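Local coordinates for tartronate semialdehyde reductase (Salmonella typhimurium, PDB 1VPD), which probably catalyses the NAD(P)H-dependent reduction of tartronate semialdehyde to D-glycerate, the last step from galactarate to D-glycerate, at residues V173-L176 against A177-V180; H241-D244 against L245-L249. All blocks are in the same frame, centred on the assembly; numbering follows the deposited sequence.

Contact 1 of 2, residues V173-L176 against A177-V180; sequences VTKL and ANQV. With TLA (L(+)-tartaric acid), chain C.
Lys175 NZ, the predicted catalytic amine, is gripped by several groups on the face of helix 170-198 that carries the predicted active site. It forms an i to i+4 pair with Gln179 on this long helix, in the helical C-terminal part of the HIBADH-related fold. Oxygen O1 of L(+)-tartaric acid, probably from the crystallisation liquor, lies 2.7 Å from NZ and accepts its bond, and Val125 O takes another. NZ also makes a weak hydrogen bond to Gln179 OE1 at 3.0 Å. The lysine leaves the helix with CG anti to its own N (chi1 -179°), bends once at chi2 and then runs out nearly extended, while Gln179 folds at chi2 (-52°) and crosses it obliquely. The aliphatic parts meet on the way, Lys175 CD lying 3.9 Å from Gln179 CG. The backbone bonds include Asn178 N to Thr174 O at 2.9 Å and Gln179 N to Lys175 O at 2.8 Å; the next along runs from Val180 N to Leu176 O. Asp244 is a second anchor for the glutamine amide, which addresses a single hydroxyl of the ligand with both its polar atoms: OE1 accepts from tartrate O3 at 3.0 Å, and NE2 donates to the same O3.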
# COMPACT_ATOMS: atom_id res chain seq x y z
N VAL A 173 3.03 0.39 -11.79
CA VAL A 173 4.32 -0.19 -12.19
C VAL A 173 5.40 0.24 -11.20
O VAL A 173 6.22 -0.56 -10.78
CB VAL A 173 4.71 0.21 -13.64
CG1 VAL A 173 6.14 -0.20 -13.96
CG2 VAL A 173 3.79 -0.39 -14.63
N THR A 174 5.38 1.52 -10.81
CA THR A 174 6.35 2.05 -9.87
C THR A 174 6.19 1.36 -8.52
O THR A 174 7.19 1.01 -7.87
CB THR A 174 6.20 3.58 -9.76
OG1 THR A 174 6.41 4.18 -11.05
CG2 THR A 174 7.27 4.19 -8.86
N LYS A 175 4.95 1.14 -8.11
CA LYS A 175 4.67 0.40 -6.88
C LYS A 175 5.14 -1.07 -6.94
O LYS A 175 5.57 -1.61 -5.93
CB LYS A 175 3.18 0.48 -6.50
CG LYS A 175 2.80 -0.25 -5.21
CD LYS A 175 3.50 0.28 -3.94
CE LYS A 175 2.84 -0.26 -2.68
NZ LYS A 175 3.63 0.05 -1.44
N LEU A 176 5.09 -1.72 -8.10
CA LEU A 176 5.66 -3.07 -8.24
C LEU A 176 7.16 -3.05 -7.96
O LEU A 176 7.68 -3.85 -7.19
CB LEU A 176 5.36 -3.71 -9.59
CG LEU A 176 3.88 -3.90 -9.94
CD1 LEU A 176 3.74 -4.49 -11.32
CD2 LEU A 176 3.17 -4.76 -8.89
N ALA A 177 7.87 -2.11 -8.58
CA ALA A 177 9.30 -1.92 -8.28
C ALA A 177 9.52 -1.66 -6.79
O ALA A 177 10.41 -2.22 -6.16
CB ALA A 177 9.85 -0.78 -9.11
N ASN A 178 8.68 -0.81 -6.21
CA ASN A 178 8.73 -0.52 -4.78
C ASN A 178 8.60 -1.78 -3.94
O ASN A 178 9.37 -1.98 -3.00
CB ASN A 178 7.59 0.45 -4.43
CG ASN A 178 7.70 1.00 -3.03
OD1 ASN A 178 7.30 0.35 -2.02
ND2 ASN A 178 8.20 2.21 -2.94
N GLN A 179 7.65 -2.63 -4.29
CA GLN A 179 7.33 -3.80 -3.49
C GLN A 179 8.36 -4.90 -3.66
O GLN A 179 8.56 -5.69 -2.75
CB GLN A 179 5.94 -4.32 -3.84
CG GLN A 179 4.80 -3.38 -3.37
CD GLN A 179 4.90 -3.01 -1.91
OE1 GLN A 179 5.66 -2.12 -1.53
NE2 GLN A 179 4.14 -3.71 -1.07
N VAL A 180 9.02 -4.95 -4.82
CA VAL A 180 10.19 -5.79 -5.01
C VAL A 180 11.26 -5.37 -4.01
O VAL A 180 11.81 -6.21 -3.28
CB VAL A 180 10.72 -5.70 -6.47
CG1 VAL A 180 12.14 -6.27 -6.59
CG2 VAL A 180 9.76 -6.41 -7.42
O1 TLA C . 2.43 -1.52 0.44
O11 TLA C . 1.33 -0.31 1.93
C1 TLA C . 2.27 -1.07 1.60
C2 TLA C . 3.21 -1.57 2.67
O2 TLA C . 2.86 -0.99 3.94
C3 TLA C . 4.68 -1.40 2.35
O3 TLA C . 5.21 -2.37 1.46
C4 TLA C . 5.00 -0.02 1.81
O4 TLA C . 4.53 0.95 2.42
O41 TLA C . 5.69 0.11 0.80

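Contact 2 of 2, residues H241-D244 against L245-L249; sequences HIKD and LANAL
Lys243 and Asn247 sit one turn apart on helix 238-255, joined through the backbone bond from Asn247 N to Lys243 O at 3.0 Å. From CB the lysine goes out with CG anti to the backbone N (chi1 168°), then bends at both chi2 and chi3, which turns the chain back toward Asp244. On the way its CD passes 3.7 Å from Asn247 ND2, the two side chains crossing at a slant. At the tip NZ forms a salt bridge with Asp244 OD1 at 2.8 Å, reaching it from above the carboxylate plane, 37° out of it, and it also donates to Ser100 O. The same OD1 accepts a hydrogen bond from a water at 2.8 Å; that water in turn accepts from Asn247 ND2 at 2.9 Å, bridging the aspartate and asparagine across the turn. Further round the helix, Leu245 CD2 rests obliquely against the His241 ring, 3.8 Å from His241 CD2, while the ring's polar partner is Gln179 of helix 170-198. Lys243 is predicted to bind NAD(+), consistent with a place at the cofactor side of the cleft between the Rossmann domain and the helical domain, as in the 3-hydroxyisobutyrate dehydrogenase family.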
# COMPACT_ATOMS: atom_id res chain seq x y z
N HIS A 241 1.39 -8.72 0.54
CA HIS A 241 2.67 -8.65 -0.15
C HIS A 241 2.78 -9.76 -1.19
O HIS A 241 3.35 -9.53 -2.26
CB HIS A 241 3.86 -8.62 0.81
CG HIS A 241 5.00 -7.79 0.30
ND1 HIS A 241 5.86 -7.11 1.14
CD2 HIS A 241 5.42 -7.54 -0.97
CE1 HIS A 241 6.76 -6.46 0.40
NE2 HIS A 241 6.52 -6.71 -0.88
N ILE A 242 2.20 -10.93 -0.92
CA ILE A 242 2.12 -12.01 -1.90
C ILE A 242 1.41 -11.54 -3.17
O ILE A 242 1.88 -11.79 -4.28
CB ILE A 242 1.43 -13.28 -1.31
CG1 ILE A 242 2.39 -13.99 -0.35
CG2 ILE A 242 0.99 -14.22 -2.42
CD1 ILE A 242 1.78 -15.11 0.49
N LYS A 243 0.29 -10.86 -3.00
CA LYS A 243 -0.46 -10.31 -4.15
C LYS A 243 0.39 -9.32 -4.94
O LYS A 243 0.41 -9.38 -6.18
CB LYS A 243 -1.78 -9.69 -3.66
CG LYS A 243 -2.54 -8.83 -4.66
CD LYS A 243 -2.15 -7.36 -4.62
CE LYS A 243 -2.36 -6.70 -3.25
NZ LYS A 243 -2.07 -5.21 -3.28
N ASP A 244 1.12 -8.46 -4.24
CA ASP A 244 2.00 -7.50 -4.93
C ASP A 244 3.12 -8.23 -5.68
O ASP A 244 3.43 -7.87 -6.81
CB ASP A 244 2.63 -6.50 -3.97
CG ASP A 244 1.64 -5.48 -3.45
OD1 ASP A 244 0.59 -5.22 -4.10
OD2 ASP A 244 1.87 -4.90 -2.36
N LEU A 245 3.75 -9.23 -5.06
CA LEU A 245 4.80 -9.97 -5.77
C LEU A 245 4.25 -10.76 -6.96
O LEU A 245 4.93 -10.88 -7.98
CB LEU A 245 5.63 -10.87 -4.86
CG LEU A 245 6.39 -10.18 -3.71
CD1 LEU A 245 7.42 -11.16 -3.16
CD2 LEU A 245 7.05 -8.86 -4.14
N ALA A 246 3.05 -11.33 -6.82
CA ALA A 246 2.39 -11.99 -7.94
C ALA A 246 2.22 -11.02 -9.10
O ALA A 246 2.50 -11.36 -10.25
CB ALA A 246 1.05 -12.56 -7.53
N ASN A 247 1.78 -9.80 -8.81
CA ASN A 247 1.65 -8.78 -9.84
C ASN A 247 3.01 -8.41 -10.46
O ASN A 247 3.11 -8.26 -11.68
CB ASN A 247 0.94 -7.54 -9.29
CG ASN A 247 -0.54 -7.80 -9.01
OD1 ASN A 247 -1.15 -8.75 -9.56
ND2 ASN A 247 -1.15 -6.93 -8.20
N ALA A 248 4.04 -8.31 -9.62
CA ALA A 248 5.38 -7.97 -10.12
C ALA A 248 5.90 -9.05 -11.06
O ALA A 248 6.44 -8.77 -12.13
CB ALA A 248 6.34 -7.74 -8.98
N LEU A 249 5.72 -10.30 -10.66
CA LEU A 249 6.16 -11.43 -11.47
C LEU A 249 5.37 -11.52 -12.77
O LEU A 249 5.95 -11.76 -13.83
CB LEU A 249 6.04 -12.73 -10.67
CG LEU A 249 7.13 -12.87 -9.60
CD1 LEU A 249 6.68 -13.83 -8.51
CD2 LEU A 249 8.44 -13.33 -10.16
O HOH W 1 0.21 -4.74 -6.88

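Overall arrangement
Both contacts are single-helix turns, on helices 170-198 and 238-255, and their centres lie about 9 Å apart. Two polar bonds join them: Gln179 NE2 to Asp244 OD2 at 2.9 Å and Gln179 O to His241 NE2 at 3.0 Å. Gln179 thus ties contact 2 to the tartrate that contact 1 touches. Beside these bonds Leu176 CD2 packs against Asn247 CB at 3.6 Å. The Asp244 side chain comes within about 4 Å of the tartrate and about 5 Å of the Lys175 side chain at nearest atoms. Contact 1 carries the predicted catalytic lysine and contact 2 a lysine predicted to bind NAD(+), with Ser100 close to both Lys175 and Asp244.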